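Local atomic coordinates of cellulosomal scaffoldin (Bacteroides cellulosolvens, PDB entry 2XBT), a protein that serves as a scaffold of the cellulosome, this chain being its family 3b carbohydrate-binding module, which probably binds cellulose. Residues I47-T52 with V125-D130. Sequence-based numbering, arbitrary orientation.
Sequences IRYFYT and VDQSND. With NO3 (nitrate ion), chain B.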
ATOM      1  N   ILE A  47       5.259  -2.138  -0.594  1.00 20.41           N
ATOM      2  CA  ILE A  47       4.335  -1.331   0.180  1.00 18.23           C
ATOM      3  C   ILE A  47       3.790  -2.195   1.293  1.00 17.98           C
ATOM      4  O   ILE A  47       3.476  -3.360   1.063  1.00 18.56           O
ATOM      5  CB  ILE A  47       3.199  -0.843  -0.702  1.00 18.80           C
ATOM      6  CG1 ILE A  47       3.772   0.050  -1.799  1.00 17.23           C
ATOM      7  CG2 ILE A  47       2.165  -0.054   0.131  1.00 17.56           C
ATOM      8  CD1 ILE A  47       2.768   0.394  -2.891  1.00 17.38           C
ATOM      9  N   ARG A  48       3.699  -1.649   2.504  1.00 16.65           N
ATOM     10  CA  ARG A  48       3.138  -2.435   3.603  1.00 17.23           C
ATOM     11  C   ARG A  48       1.938  -1.742   4.195  1.00 15.26           C
ATOM     12  O   ARG A  48       1.977  -0.548   4.501  1.00 17.05           O
ATOM     13  CB  ARG A  48       4.174  -2.685   4.701  1.00 18.87           C
ATOM     14  CG  ARG A  48       5.372  -3.491   4.222  1.00 18.55           C
ATOM     15  CD  ARG A  48       6.395  -3.686   5.338  1.00 21.12           C
ATOM     16  NE  ARG A  48       7.408  -4.641   4.916  1.00 23.91           N
ATOM     17  CZ  ARG A  48       8.309  -5.211   5.708  1.00 31.44           C
ATOM     18  NH1 ARG A  48       8.341  -4.943   7.005  1.00 31.12           N
ATOM     19  NH2 ARG A  48       9.178  -6.069   5.193  1.00 33.13           N
ATOM     20  N   TYR A  49       0.871  -2.516   4.354  1.00 17.67           N
ATOM     21  CA  TYR A  49      -0.362  -2.071   4.968  1.00 16.27           C
ATOM     22  C   TYR A  49      -0.485  -2.928   6.209  1.00 15.06           C
ATOM     23  O   TYR A  49      -0.547  -4.149   6.113  1.00 15.43           O
ATOM     24  CB  TYR A  49      -1.537  -2.366   4.039  1.00 17.18           C
ATOM     25  CG  TYR A  49      -2.873  -1.834   4.513  1.00 18.42           C
ATOM     26  CD1 TYR A  49      -3.377  -0.630   4.024  1.00 18.41           C
ATOM     27  CD2 TYR A  49      -3.645  -2.545   5.430  1.00 19.35           C
ATOM     28  CE1 TYR A  49      -4.612  -0.143   4.442  1.00 17.68           C
ATOM     29  CE2 TYR A  49      -4.881  -2.067   5.858  1.00 16.20           C
ATOM     30  CZ  TYR A  49      -5.358  -0.866   5.362  1.00 18.84           C
ATOM     31  OH  TYR A  49      -6.588  -0.367   5.756  1.00 21.72           O
ATOM     32  N   PHE A  50      -0.501  -2.275   7.365  1.00 17.37           N
ATOM     33  CA  PHE A  50      -0.415  -2.967   8.649  1.00 19.08           C
ATOM     34  C   PHE A  50      -1.797  -3.142   9.241  1.00 19.68           C
ATOM     35  O   PHE A  50      -2.624  -2.230   9.176  1.00 18.48           O
ATOM     36  CB  PHE A  50       0.446  -2.175   9.610  1.00 16.99           C
ATOM     37  CG  PHE A  50       1.834  -1.906   9.079  1.00 19.11           C
ATOM     38  CD1 PHE A  50       2.840  -2.839   9.263  1.00 20.07           C
ATOM     39  CD2 PHE A  50       2.114  -0.728   8.414  1.00 19.00           C
ATOM     40  CE1 PHE A  50       4.127  -2.606   8.781  1.00 20.18           C
ATOM     41  CE2 PHE A  50       3.406  -0.480   7.910  1.00 18.80           C
ATOM     42  CZ  PHE A  50       4.405  -1.430   8.110  1.00 20.21           C
ATOM     43  N   TYR A  51      -2.038  -4.313   9.817  1.00 18.68           N
ATOM     44  CA  TYR A  51      -3.382  -4.647  10.277  1.00 21.30           C
ATOM     45  C   TYR A  51      -3.351  -5.668  11.405  1.00 21.61           C
ATOM     46  O   TYR A  51      -2.311  -6.227  11.733  1.00 20.05           O
ATOM     47  CB  TYR A  51      -4.236  -5.194   9.122  1.00 21.26           C
ATOM     48  CG  TYR A  51      -3.814  -6.579   8.656  1.00 21.60           C
ATOM     49  CD1 TYR A  51      -4.471  -7.709   9.106  1.00 20.14           C
ATOM     50  CD2 TYR A  51      -2.748  -6.750   7.761  1.00 22.03           C
ATOM     51  CE1 TYR A  51      -4.092  -8.980   8.682  1.00 21.80           C
ATOM     52  CE2 TYR A  51      -2.360  -8.016   7.334  1.00 18.08           C
ATOM     53  CZ  TYR A  51      -3.040  -9.122   7.800  1.00 25.50           C
ATOM     54  OH  TYR A  51      -2.674 -10.382   7.393  1.00 22.96           O
ATOM     55  N   THR A  52      -4.520  -5.921  11.975  1.00 20.68           N
ATOM     56  CA  THR A  52      -4.637  -6.821  13.106  1.00 23.37           C
ATOM     57  C   THR A  52      -5.476  -8.001  12.691  1.00 27.06           C
ATOM     58  O   THR A  52      -6.572  -7.841  12.144  1.00 25.85           O
ATOM     59  CB  THR A  52      -5.332  -6.149  14.295  1.00 25.16           C
ATOM     60  OG1 THR A  52      -4.498  -5.114  14.816  1.00 26.04           O
ATOM     61  CG2 THR A  52      -5.627  -7.182  15.391  1.00 29.64           C
ATOM     62  N   VAL A 125     -14.646  -7.343   7.950  1.00 32.92           N
ATOM     63  CA  VAL A 125     -13.457  -6.875   8.614  1.00 32.12           C
ATOM     64  C   VAL A 125     -13.807  -5.694   9.502  1.00 33.05           C
ATOM     65  O   VAL A 125     -14.611  -4.843   9.127  1.00 29.83           O
ATOM     66  CB  VAL A 125     -12.408  -6.441   7.573  1.00 34.22           C
ATOM     67  CG1 VAL A 125     -11.995  -7.625   6.723  1.00 30.25           C
ATOM     68  CG2 VAL A 125     -12.967  -5.322   6.700  1.00 34.56           C
ATOM     69  N   ASP A 126     -13.224  -5.656  10.692  1.00 32.24           N
ATOM     70  CA  ASP A 126     -13.299  -4.474  11.536  1.00 33.85           C
ATOM     71  C   ASP A 126     -11.979  -3.724  11.408  1.00 37.16           C
ATOM     72  O   ASP A 126     -10.972  -4.095  12.018  1.00 35.99           O
ATOM     73  CB  ASP A 126     -13.540  -4.858  12.996  1.00 37.24           C
ATOM     74  CG  ASP A 126     -13.394  -3.675  13.942  1.00 38.72           C
ATOM     75  OD1 ASP A 126     -13.628  -2.523  13.515  1.00 43.63           O
ATOM     76  OD2 ASP A 126     -13.043  -3.896  15.118  1.00 49.41           O
ATOM     77  N   GLN A 127     -11.985  -2.667  10.614  1.00 32.67           N
ATOM     78  CA  GLN A 127     -10.752  -1.972  10.299  1.00 28.87           C
ATOM     79  C   GLN A 127     -10.407  -0.971  11.383  1.00 31.79           C
ATOM     80  O   GLN A 127      -9.342  -0.366  11.348  1.00 27.15           O
ATOM     81  CB  GLN A 127     -10.905  -1.263   8.964  1.00 29.91           C
ATOM     82  CG  GLN A 127     -11.514  -2.145   7.898  1.00 28.73           C
ATOM     83  CD  GLN A 127     -11.420  -1.522   6.527  1.00 27.86           C
ATOM     84  OE1 GLN A 127     -10.422  -1.682   5.844  1.00 23.98           O
ATOM     85  NE2 GLN A 127     -12.449  -0.792   6.129  1.00 27.47           N
ATOM     86  N   SER A 128     -11.303  -0.794  12.356  1.00 34.43           N
ATOM     87  CA  SER A 128     -11.031   0.163  13.429  1.00 35.24           C
ATOM     88  C   SER A 128      -9.802  -0.296  14.185  1.00 32.27           C
ATOM     89  O   SER A 128      -9.125   0.511  14.814  1.00 30.76           O
ATOM     90  CB  SER A 128     -12.219   0.314  14.387  1.00 37.03           C
ATOM     91  OG  SER A 128     -12.395  -0.850  15.176  1.00 37.78           O
ATOM     92  N   ASN A 129      -9.521  -1.594  14.112  1.00 25.72           N
ATOM     93  CA  ASN A 129      -8.330  -2.158  14.745  1.00 29.65           C
ATOM     94  C   ASN A 129      -7.115  -2.316  13.835  1.00 25.40           C
ATOM     95  O   ASN A 129      -6.138  -2.955  14.214  1.00 27.72           O
ATOM     96  CB  ASN A 129      -8.643  -3.519  15.350  1.00 31.80           C
ATOM     97  CG  ASN A 129      -9.276  -3.400  16.702  1.00 44.41           C
ATOM     98  OD1 ASN A 129      -8.771  -2.674  17.564  1.00 46.26           O
ATOM     99  ND2 ASN A 129     -10.403  -4.085  16.897  1.00 44.71           N
ATOM    100  N   ASP A 130      -7.173  -1.762  12.634  1.00 26.18           N
ATOM    101  CA  ASP A 130      -6.037  -1.900  11.727  1.00 23.09           C
ATOM    102  C   ASP A 130      -5.242  -0.611  11.702  1.00 19.49           C
ATOM    103  O   ASP A 130      -5.779   0.451  11.382  1.00 20.50           O
ATOM    104  CB  ASP A 130      -6.502  -2.242  10.312  1.00 20.82           C
ATOM    105  CG  ASP A 130      -7.139  -3.602  10.221  1.00 24.15           C
ATOM    106  OD1 ASP A 130      -6.837  -4.483  11.060  1.00 23.77           O
ATOM    107  OD2 ASP A 130      -7.932  -3.801   9.288  1.00 23.03           O
TER
HETATM  108  N   NO3 B1161      11.566  -6.608   7.534  1.00 47.55           N
HETATM  109  O1  NO3 B1161      12.674  -6.220   6.772  1.00 54.57           O
HETATM  110  O2  NO3 B1161      10.921  -7.823   7.258  1.00 50.62           O
HETATM  111  O3  NO3 B1161      11.112  -5.777   8.566  1.00 50.14           O
HETATM  112  O   HOH W   1      -7.945  -2.018   7.121  1.00 20.94           O
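Two direct hydrogen bonds join Thr52 to the 125-130 segment. The backbone N of Thr52 donates to Asp130 OD1 at 2.9 Å, almost straight, on the anti side of the carboxylate and 35° out of its plane. Thr52 OG1 donates to the carbonyl O of Asn129 at 2.8 Å, close to the line of that carbonyl (160°).

A water makes the second link. It accepts from Tyr49 OH at 2.5 Å and donates to Gln127 OE1 and Asp130 OD2. Tyr49 CG lies anti to its backbone N (chi1 -175°), which sends the hydroxyl toward this water, itself in the plane of the ring. The other end of the Gln127 amide, NE2, donates to the carbonyl of Ala20.

Packing is slight: Asp130 OD1 sits 3.3 Å from Tyr51 CB. With an alanine at Asp130, the Thr52 amide is likely to lose its acceptor and the water one of its three partners.

Within 125-130, Asp126 OD1 accepts from Ser128 N, forming an Asx turn. Strand 45-51 lies in one sheet; strand 125-126 pairs with 22-34 in the other. Tyr49 touches both, at Ile89 and Ile26. The contact bridges them near one end of the beta-sandwich characteristic of family 3 carbohydrate-binding modules.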